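Local coordinates for citrate lyase subunit beta-like protein (PDB 6AQ4), which probably acts as a magnesium-dependent carbon-carbon lyase of the HpcH/HpaI aldolase family, may take part in fatty acid biosynthesis, and here holds citramalyl-CoA, at residues C21-P26 and L41-G46; W142-L147 and D165-V170. All coordinates share one frame; numbering follows the deposited sequence. Where two conformers were deposited one is given.

Overall arrangement
Both contacts belong to one TIM barrel of eight parallel strands, and their centres lie about 22 Å apart. Contact 1 comes first along the chain and closes before contact 2 opens. It pairs the C-terminal ends of strands 17-22 and 38-42, the first two of the barrel. Contact 2 starts at the last residue of the sixth strand, 137-142, and packs that residue and the start of helix 144-151 on helix 165-180. Citramalyl-CoA spans the two: its adenine and pantetheine parts lie along contact 1, and its citramalyl end meets the magnesium ion at contact 2. The contacts touch where D45 OD2 comes 3.4 Å from D146 OD2; K100 bonds to both carboxylates. Both also touch a second subunit.

Contact 1. Residues C21-P26 and L41-G46; sequences CPADRP and LDLEDG. With CQM (Citramalyl-CoA), chain L.
C21 pairs with L41 where the first two parallel strands of the TIM barrel end. These strands, 17-22 and 38-42, belong to one beta-alpha-beta unit with helix 29-35. The C21 carbonyl accepts the D42 amide, N to O 3.0 Å. The same oxygen takes a CA-H...O contact from L41. SG of C21 stands anti to the backbone N (chi1 -180°) and comes 3.7 Å from N1A of the citramalyl-CoA adenine.

P22 lies beside D42. CG and CD of its ring touch the pantetheine arm, with CD 3.5 Å from ligand O9P, while CB packs on the G46 carbonyl. P22 also starts a type I turn that runs to R25. A23 closes the strand pairing with a nearly straight bond, N to D42 O 2.9 Å (167°). Its methyl CB meets CD2 of L43 at 3.7 Å, and A55 of helix 52-61 touches both residues. At D24 a water links OD1 to the G46 carbonyl, bridging the two loops.

Across from this segment, the D42 carboxylate organises the loop that follows its strand. In an Asx turn OD1 is approached from above the carboxylate plane by E44 N at 2.8 Å. OD1 also forms a salt bridge with R72, a substrate-binding residue. OD2 accepts G46 N at 2.8 Å on its syn side, 31° out of that plane.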
loop_
_atom_site.group_PDB
_atom_site.type_symbol
_atom_site.label_atom_id
_atom_site.label_comp_id
_atom_site.label_asym_id
_atom_site.label_seq_id
_atom_site.Cartn_x
_atom_site.Cartn_y
_atom_site.Cartn_z
ATOM N N CYS B 21 19.614 -22.076 -5.513
ATOM C CA CYS B 21 19.996 -23.481 -5.563
ATOM C C CYS B 21 20.220 -23.970 -4.123
ATOM O O CYS B 21 21.079 -23.450 -3.420
ATOM C CB CYS B 21 21.271 -23.661 -6.381
ATOM S SG CYS B 21 21.800 -25.380 -6.498
ATOM N N PRO B 22 19.424 -24.948 -3.666
ATOM C CA PRO B 22 19.643 -25.454 -2.305
ATOM C C PRO B 22 21.080 -25.950 -2.116
ATOM O O PRO B 22 21.607 -26.660 -2.969
ATOM C CB PRO B 22 18.654 -26.623 -2.205
ATOM C CG PRO B 22 17.552 -26.252 -3.152
ATOM C CD PRO B 22 18.251 -25.567 -4.305
ATOM N N ALA B 23 21.701 -25.582 -1.002
ATOM C CA ALA B 23 23.107 -25.907 -0.779
ATOM C C ALA B 23 23.384 -27.384 -0.485
ATOM O O ALA B 23 24.542 -27.781 -0.421
ATOM C CB ALA B 23 23.692 -25.024 0.309
ATOM N N ASP B 24 22.346 -28.204 -0.317
ATOM C CA ASP B 24 22.564 -29.657 -0.178
ATOM C C ASP B 24 22.597 -30.381 -1.521
ATOM O O ASP B 24 22.531 -31.612 -1.582
ATOM C CB ASP B 24 21.557 -30.324 0.780
ATOM C CG ASP B 24 20.105 -30.231 0.294
ATOM O OD1 ASP B 24 19.791 -29.377 -0.573
ATOM O OD2 ASP B 24 19.271 -31.016 0.800
ATOM N N ARG B 25 22.714 -29.620 -2.604
ATOM C CA ARG B 25 22.820 -30.232 -3.928
ATOM C C ARG B 25 23.993 -29.642 -4.696
ATOM O O ARG B 25 23.803 -28.994 -5.726
ATOM C CB ARG B 25 21.523 -30.026 -4.707
ATOM C CG ARG B 25 20.275 -30.297 -3.887
ATOM C CD ARG B 25 19.652 -31.622 -4.261
ATOM N NE ARG B 25 18.443 -31.430 -5.056
ATOM C CZ ARG B 25 17.983 -32.313 -5.934
ATOM N NH1 ARG B 25 18.639 -33.448 -6.137
ATOM N NH2 ARG B 25 16.874 -32.056 -6.613
ATOM N N PRO B 26 25.218 -29.866 -4.195
ATOM C CA PRO B 26 26.435 -29.314 -4.805
ATOM C C PRO B 26 26.644 -29.778 -6.246
ATOM O O PRO B 26 27.234 -29.052 -7.041
ATOM C CB PRO B 26 27.555 -29.853 -3.902
ATOM C CG PRO B 26 26.978 -31.070 -3.275
ATOM C CD PRO B 26 25.526 -30.741 -3.054
ATOM N N LEU B 41 22.996 -19.631 -3.048
ATOM C CA LEU B 41 23.117 -20.912 -2.361
ATOM C C LEU B 41 22.300 -20.862 -1.080
ATOM O O LEU B 41 22.466 -19.959 -0.264
ATOM C CB LEU B 41 24.580 -21.200 -2.051
ATOM C CG LEU B 41 25.399 -21.304 -3.336
ATOM C CD1 LEU B 41 26.868 -21.536 -3.044
ATOM C CD2 LEU B 41 24.836 -22.410 -4.211
ATOM N N ASP B 42 21.419 -21.835 -0.898
ATOM C CA ASP B 42 20.416 -21.729 0.149
ATOM C C ASP B 42 20.608 -22.699 1.321
ATOM O O ASP B 42 20.625 -23.915 1.137
ATOM C CB ASP B 42 19.024 -21.901 -0.452
ATOM C CG ASP B 42 17.945 -21.676 0.551
ATOM O OD1 ASP B 42 18.210 -20.958 1.545
ATOM O OD2 ASP B 42 16.836 -22.207 0.352
ATOM N N LEU B 43 20.741 -22.145 2.524
ATOM C CA LEU B 43 20.854 -22.942 3.733
ATOM C C LEU B 43 19.542 -22.962 4.512
ATOM O O LEU B 43 19.426 -23.658 5.535
ATOM C CB LEU B 43 21.961 -22.393 4.633
ATOM C CG LEU B 43 23.380 -22.296 4.077
ATOM C CD1 LEU B 43 24.288 -21.647 5.108
ATOM C CD2 LEU B 43 23.887 -23.671 3.704
ATOM N N GLU B 44 18.566 -22.188 4.046
ATOM C CA GLU B 44 17.305 -22.066 4.763
ATOM C C GLU B 44 16.210 -22.978 4.187
ATOM O O GLU B 44 16.423 -24.186 4.022
ATOM C CB GLU B 44 16.851 -20.594 4.843
ATOM C CG GLU B 44 15.942 -20.308 6.037
ATOM C CD GLU B 44 14.630 -19.621 5.655
ATOM O OE1 GLU B 44 14.304 -19.606 4.453
ATOM O OE2 GLU B 44 13.929 -19.100 6.558
ATOM N N ASP B 45 15.042 -22.410 3.883
ATOM C CA ASP B 45 13.855 -23.220 3.573
ATOM C C ASP B 45 13.997 -24.182 2.384
ATOM O O ASP B 45 13.244 -25.147 2.268
ATOM C CB ASP B 45 12.606 -22.335 3.424
ATOM C CG ASP B 45 12.049 -21.903 4.768
ATOM O OD1 ASP B 45 12.617 -22.328 5.802
ATOM O OD2 ASP B 45 11.043 -21.165 4.803
ATOM N N GLY B 46 14.967 -23.934 1.516
ATOM C CA GLY B 46 15.239 -24.853 0.426
ATOM C C GLY B 46 15.810 -26.182 0.884
ATOM O O GLY B 46 15.842 -27.156 0.125
HETATM C C2 CQM L . 10.225 -18.682 -1.110
HETATM C C4 CQM L . 8.954 -17.233 0.393
HETATM C C6 CQM L . 10.915 -16.334 -1.011
HETATM P P2A CQM L . 13.937 -30.892 -10.412
HETATM O O5A CQM L . 15.259 -31.577 -10.673
HETATM O O4A CQM L . 12.924 -31.868 -9.849
HETATM O O3A CQM L . 13.363 -30.196 -11.697
HETATM O O6A CQM L . 14.146 -29.757 -9.310
HETATM P P1A CQM L . 13.875 -30.550 -13.147
HETATM O O1A CQM L . 13.107 -29.695 -14.145
HETATM O O2A CQM L . 13.659 -32.040 -13.409
HETATM O O5B CQM L . 15.407 -30.206 -13.285
HETATM C C5B CQM L . 16.040 -30.454 -14.499
HETATM C C4B CQM L . 17.452 -29.908 -14.646
HETATM O O4B CQM L . 17.494 -28.675 -14.024
HETATM C C3B CQM L . 18.424 -30.707 -13.904
HETATM O O3B CQM L . 19.686 -30.546 -14.489
HETATM C C2B CQM L . 18.416 -30.083 -12.661
HETATM O O2B CQM L . 19.381 -30.621 -11.811
HETATM C C1B CQM L . 18.420 -28.648 -12.995
HETATM P P3B CQM L . 20.207 -31.629 -15.536
HETATM O O7A CQM L . 21.655 -31.329 -15.904
HETATM O O8A CQM L . 19.344 -31.591 -16.789
HETATM O O9A CQM L . 20.102 -32.993 -14.885
HETATM N N9A CQM L . 17.962 -27.730 -11.945
HETATM C C4A CQM L . 18.726 -26.863 -11.255
HETATM N N3A CQM L . 20.031 -26.545 -11.271
HETATM C C2A CQM L . 20.510 -25.610 -10.451
HETATM N N1A CQM L . 19.712 -24.971 -9.582
HETATM C C6A CQM L . 18.402 -25.246 -9.526
HETATM C C5A CQM L . 17.876 -26.209 -10.372
HETATM N N7A CQM L . 16.636 -26.698 -10.554
HETATM C C8A CQM L . 16.695 -27.629 -11.513
HETATM N N6A CQM L . 17.508 -24.568 -8.604
HETATM C CBP CQM L . 13.245 -28.169 -7.693
HETATM C CCP CQM L . 12.999 -29.209 -8.732
HETATM C CDP CQM L . 13.538 -28.893 -6.410
HETATM C CEP CQM L . 11.985 -27.281 -7.541
HETATM C CAP CQM L . 14.441 -27.342 -8.139
HETATM O OAP CQM L . 14.146 -26.551 -9.264
HETATM C C9P CQM L . 14.942 -26.369 -7.064
HETATM O O9P CQM L . 15.529 -26.772 -6.082
HETATM N N8P CQM L . 14.708 -24.948 -7.216
HETATM C C7P CQM L . 15.167 -24.061 -6.196
HETATM C C6P CQM L . 14.570 -24.359 -4.812
HETATM C C5P CQM L . 14.901 -23.316 -3.785
HETATM O O5P CQM L . 16.030 -22.884 -3.733
HETATM N N4P CQM L . 13.867 -22.856 -2.889
HETATM C C3P CQM L . 14.159 -21.812 -1.911
HETATM C C2P CQM L . 13.800 -20.456 -2.480
HETATM S S1P CQM L . 12.046 -20.153 -2.749
HETATM C C1 CQM L . 11.377 -19.692 -1.114
HETATM O O2 CQM L . 11.836 -20.162 -0.021
HETATM C C3 CQM L . 10.355 -17.499 -0.192
HETATM O O7 CQM L . 11.248 -17.826 0.827
HETATM O O3 CQM L . 8.643 -17.542 1.612
HETATM O O4 CQM L . 8.071 -16.706 -0.331
HETATM O O HOH W 1 16.768 -29.301 -1.107
#

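Contact 2. Residues W142-L147 and D165-V170; sequences WGAEDL and DVARHV. With MG (magnesium ion), chain K; CQM (Citramalyl-CoA), chain L; PO4 (phosphate ion), chain F.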
loop_
_atom_site.group_PDB
_atom_site.type_symbol
_atom_site.label_atom_id
_atom_site.label_comp_id
_atom_site.label_asym_id
_atom_site.label_seq_id
_atom_site.Cartn_x
_atom_site.Cartn_y
_atom_site.Cartn_z
ATOM N N TRP B 142 11.489 -9.443 -1.272
ATOM C CA TRP B 142 10.277 -9.818 -0.523
ATOM C C TRP B 142 9.862 -11.252 -0.829
ATOM O O TRP B 142 10.202 -11.793 -1.883
ATOM C CB TRP B 142 9.109 -8.853 -0.780
ATOM C CG TRP B 142 8.501 -9.011 -2.145
ATOM C CD1 TRP B 142 9.077 -8.699 -3.344
ATOM C CD2 TRP B 142 7.201 -9.527 -2.445
ATOM N NE1 TRP B 142 8.216 -8.996 -4.376
ATOM C CE2 TRP B 142 7.056 -9.503 -3.849
ATOM C CE3 TRP B 142 6.146 -10.008 -1.663
ATOM C CZ2 TRP B 142 5.897 -9.942 -4.487
ATOM C CZ3 TRP B 142 4.995 -10.442 -2.298
ATOM C CH2 TRP B 142 4.882 -10.406 -3.697
ATOM N N GLY B 143 9.141 -11.868 0.104
ATOM C CA GLY B 143 8.711 -13.251 -0.039
ATOM C C GLY B 143 7.231 -13.342 0.292
ATOM O O GLY B 143 6.804 -13.022 1.403
ATOM N N ALA B 144 6.444 -13.753 -0.691
ATOM C CA ALA B 144 4.992 -13.833 -0.551
ATOM C C ALA B 144 4.515 -15.025 0.260
ATOM O O ALA B 144 3.440 -14.975 0.858
ATOM C CB ALA B 144 4.328 -13.882 -1.945
ATOM N N GLU B 145 5.273 -16.119 0.245
ATOM C CA GLU B 145 4.742 -17.356 0.804
ATOM C C GLU B 145 4.889 -17.424 2.327
ATOM O O GLU B 145 3.944 -17.788 3.035
ATOM C CB GLU B 145 5.322 -18.589 0.096
ATOM C CG GLU B 145 5.196 -18.493 -1.442
ATOM C CD GLU B 145 3.752 -18.300 -1.934
ATOM O OE1 GLU B 145 2.828 -18.925 -1.376
ATOM O OE2 GLU B 145 3.539 -17.531 -2.902
ATOM N N ASP B 146 6.062 -17.077 2.841
ATOM C CA ASP B 146 6.195 -16.930 4.280
ATOM C C ASP B 146 5.318 -15.793 4.778
ATOM O O ASP B 146 4.843 -15.827 5.904
ATOM C CB ASP B 146 7.643 -16.694 4.675
ATOM C CG ASP B 146 8.326 -17.969 5.138
ATOM O OD1 ASP B 146 7.700 -18.756 5.884
ATOM O OD2 ASP B 146 9.485 -18.183 4.750
ATOM N N LEU B 147 5.093 -14.788 3.935
ATOM C CA LEU B 147 4.190 -13.704 4.321
ATOM C C LEU B 147 2.801 -14.261 4.633
ATOM O O LEU B 147 2.285 -14.067 5.728
ATOM C CB LEU B 147 4.096 -12.632 3.233
ATOM C CG LEU B 147 3.212 -11.437 3.590
ATOM C CD1 LEU B 147 3.732 -10.680 4.835
ATOM C CD2 LEU B 147 3.042 -10.501 2.374
ATOM N N ASP B 165 -4.007 -8.759 -2.545
ATOM C CA ASP B 165 -3.647 -7.389 -2.219
ATOM C C ASP B 165 -2.508 -7.243 -1.189
ATOM O O ASP B 165 -1.605 -6.439 -1.382
ATOM C CB ASP B 165 -4.866 -6.606 -1.736
ATOM C CG ASP B 165 -5.735 -6.128 -2.865
ATOM O OD1 ASP B 165 -5.469 -6.508 -4.022
ATOM O OD2 ASP B 165 -6.708 -5.399 -2.587
ATOM N N VAL B 166 -2.550 -8.006 -0.104
ATOM C CA VAL B 166 -1.518 -7.834 0.919
ATOM C C VAL B 166 -0.129 -8.166 0.366
ATOM O O VAL B 166 0.844 -7.549 0.763
ATOM C CB VAL B 166 -1.785 -8.647 2.200
ATOM C CG1 VAL B 166 -1.619 -10.115 1.927
ATOM C CG2 VAL B 166 -0.828 -8.194 3.320
ATOM N N ALA B 167 -0.038 -9.127 -0.552
ATOM C CA ALA B 167 1.251 -9.416 -1.180
ATOM C C ALA B 167 1.701 -8.280 -2.119
ATOM O O ALA B 167 2.875 -7.937 -2.138
ATOM C CB ALA B 167 1.214 -10.718 -1.936
ATOM N N ARG B 168 0.773 -7.728 -2.906
ATOM C CA ARG B 168 1.099 -6.621 -3.819
ATOM C C ARG B 168 1.537 -5.408 -2.990
ATOM O O ARG B 168 2.429 -4.646 -3.386
ATOM C CB ARG B 168 -0.116 -6.246 -4.687
ATOM C CG ARG B 168 -0.560 -7.355 -5.651
ATOM C CD ARG B 168 -1.922 -7.057 -6.224
ATOM N NE ARG B 168 -1.883 -5.979 -7.207
ATOM C CZ ARG B 168 -2.908 -5.672 -7.988
ATOM N NH1 ARG B 168 -4.041 -6.352 -7.866
ATOM N NH2 ARG B 168 -2.808 -4.682 -8.875
ATOM N N HIS B 169 0.881 -5.233 -1.843
ATOM C CA HIS B 169 1.187 -4.153 -0.896
ATOM C C HIS B 169 2.626 -4.255 -0.360
ATOM O O HIS B 169 3.355 -3.271 -0.311
ATOM C CB HIS B 169 0.207 -4.208 0.276
ATOM C CG HIS B 169 0.262 -3.020 1.190
ATOM N ND1 HIS B 169 -0.630 -1.975 1.102
ATOM C CD2 HIS B 169 1.060 -2.741 2.247
ATOM C CE1 HIS B 169 -0.372 -1.093 2.049
ATOM N NE2 HIS B 169 0.649 -1.534 2.757
ATOM N N VAL B 170 3.037 -5.458 0.015
ATOM C CA VAL B 170 4.362 -5.660 0.594
ATOM C C VAL B 170 5.439 -5.543 -0.473
ATOM O O VAL B 170 6.530 -5.051 -0.211
ATOM C CB VAL B 170 4.456 -7.033 1.319
ATOM C CG1 VAL B 170 5.897 -7.386 1.638
ATOM C CG2 VAL B 170 3.642 -6.974 2.593
HETATM MG MG MG K . 10.527 -17.793 2.901
HETATM C C2 CQM L . 10.225 -18.682 -1.110
HETATM C C4 CQM L . 8.954 -17.233 0.393
HETATM C C6 CQM L . 10.915 -16.334 -1.011
HETATM P P2A CQM L . 13.937 -30.892 -10.412
HETATM O O5A CQM L . 15.259 -31.577 -10.673
HETATM O O4A CQM L . 12.924 -31.868 -9.849
HETATM O O3A CQM L . 13.363 -30.196 -11.697
HETATM O O6A CQM L . 14.146 -29.757 -9.310
HETATM P P1A CQM L . 13.875 -30.550 -13.147
HETATM O O1A CQM L . 13.107 -29.695 -14.145
HETATM O O2A CQM L . 13.659 -32.040 -13.409
HETATM O O5B CQM L . 15.407 -30.206 -13.285
HETATM C C5B CQM L . 16.040 -30.454 -14.499
HETATM C C4B CQM L . 17.452 -29.908 -14.646
HETATM O O4B CQM L . 17.494 -28.675 -14.024
HETATM C C3B CQM L . 18.424 -30.707 -13.904
HETATM O O3B CQM L . 19.686 -30.546 -14.489
HETATM C C2B CQM L . 18.416 -30.083 -12.661
HETATM O O2B CQM L . 19.381 -30.621 -11.811
HETATM C C1B CQM L . 18.420 -28.648 -12.995
HETATM P P3B CQM L . 20.207 -31.629 -15.536
HETATM O O7A CQM L . 21.655 -31.329 -15.904
HETATM O O8A CQM L . 19.344 -31.591 -16.789
HETATM O O9A CQM L . 20.102 -32.993 -14.885
HETATM N N9A CQM L . 17.962 -27.730 -11.945
HETATM C C4A CQM L . 18.726 -26.863 -11.255
HETATM N N3A CQM L . 20.031 -26.545 -11.271
HETATM C C2A CQM L . 20.510 -25.610 -10.451
HETATM N N1A CQM L . 19.712 -24.971 -9.582
HETATM C C6A CQM L . 18.402 -25.246 -9.526
HETATM C C5A CQM L . 17.876 -26.209 -10.372
HETATM N N7A CQM L . 16.636 -26.698 -10.554
HETATM C C8A CQM L . 16.695 -27.629 -11.513
HETATM N N6A CQM L . 17.508 -24.568 -8.604
HETATM C CBP CQM L . 13.245 -28.169 -7.693
HETATM C CCP CQM L . 12.999 -29.209 -8.732
HETATM C CDP CQM L . 13.538 -28.893 -6.410
HETATM C CEP CQM L . 11.985 -27.281 -7.541
HETATM C CAP CQM L . 14.441 -27.342 -8.139
HETATM O OAP CQM L . 14.146 -26.551 -9.264
HETATM C C9P CQM L . 14.942 -26.369 -7.064
HETATM O O9P CQM L . 15.529 -26.772 -6.082
HETATM N N8P CQM L . 14.708 -24.948 -7.216
HETATM C C7P CQM L . 15.167 -24.061 -6.196
HETATM C C6P CQM L . 14.570 -24.359 -4.812
HETATM C C5P CQM L . 14.901 -23.316 -3.785
HETATM O O5P CQM L . 16.030 -22.884 -3.733
HETATM N N4P CQM L . 13.867 -22.856 -2.889
HETATM C C3P CQM L . 14.159 -21.812 -1.911
HETATM C C2P CQM L . 13.800 -20.456 -2.480
HETATM S S1P CQM L . 12.046 -20.153 -2.749
HETATM C C1 CQM L . 11.377 -19.692 -1.114
HETATM O O2 CQM L . 11.836 -20.162 -0.021
HETATM C C3 CQM L . 10.355 -17.499 -0.192
HETATM O O7 CQM L . 11.248 -17.826 0.827
HETATM O O3 CQM L . 8.643 -17.542 1.612
HETATM O O4 CQM L . 8.071 -16.706 -0.331
HETATM P P PO4 F . -6.619 -4.480 -9.961
HETATM O O1 PO4 F . -5.232 -4.201 -10.466
HETATM O O2 PO4 F . -7.318 -3.261 -9.435
HETATM O O3 PO4 F . -7.391 -4.973 -11.176
HETATM O O4 PO4 F . -6.595 -5.548 -8.913
HETATM O O HOH W 2 10.537 -20.088 2.678
HETATM O O HOH W 3 12.565 -17.869 3.799
#
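W142, L147, A167 and V170 form an apolar seam with no hydrogen bond across it. CD2 of L147 meets CG2 of V170 at 3.6 Å, the two side chains reaching tip to tip. L147 gets there because CG stands anti to its backbone N (chi1 -178°). The indole of W142 brings its six-membered ring to A167, with CZ3 3.8 Å from CB. CZ3 also lies 3.3 Å from the A167 carbonyl oxygen, which approaches the ring obliquely. CG1 of V170 packs more loosely on CE3. NE1 of W142 donates a hydrogen bond to OD1 of D187, and Y163 meets the indole edge-to-face.

This packing sets helix 165-180 against the end of the sixth strand of the TIM barrel and the helix after it, at the end of the barrel that carries the active site.

D146 OD2 coordinates the magnesium ion at 2.2 Å. O7 and O3 of citramalyl-CoA, two waters and E120 are its other ligands. Two successive amides grip the ligand carboxylate: E145 N bonds to O4 at 2.9 Å and D146 N to O3 at 2.9 Å. Both lie in the first turn of helix 144-151, whose dipole may stabilise the negative charge.

On helix 165-180, R168 presents the edge of its guanidinium to a phosphate ion, probably from the crystallisation liquor. NH2 bonds to phosphate O1 at 2.9 Å and NH1 to O4. R168 of the second subunit and R168 of the third subunit bind the same ion.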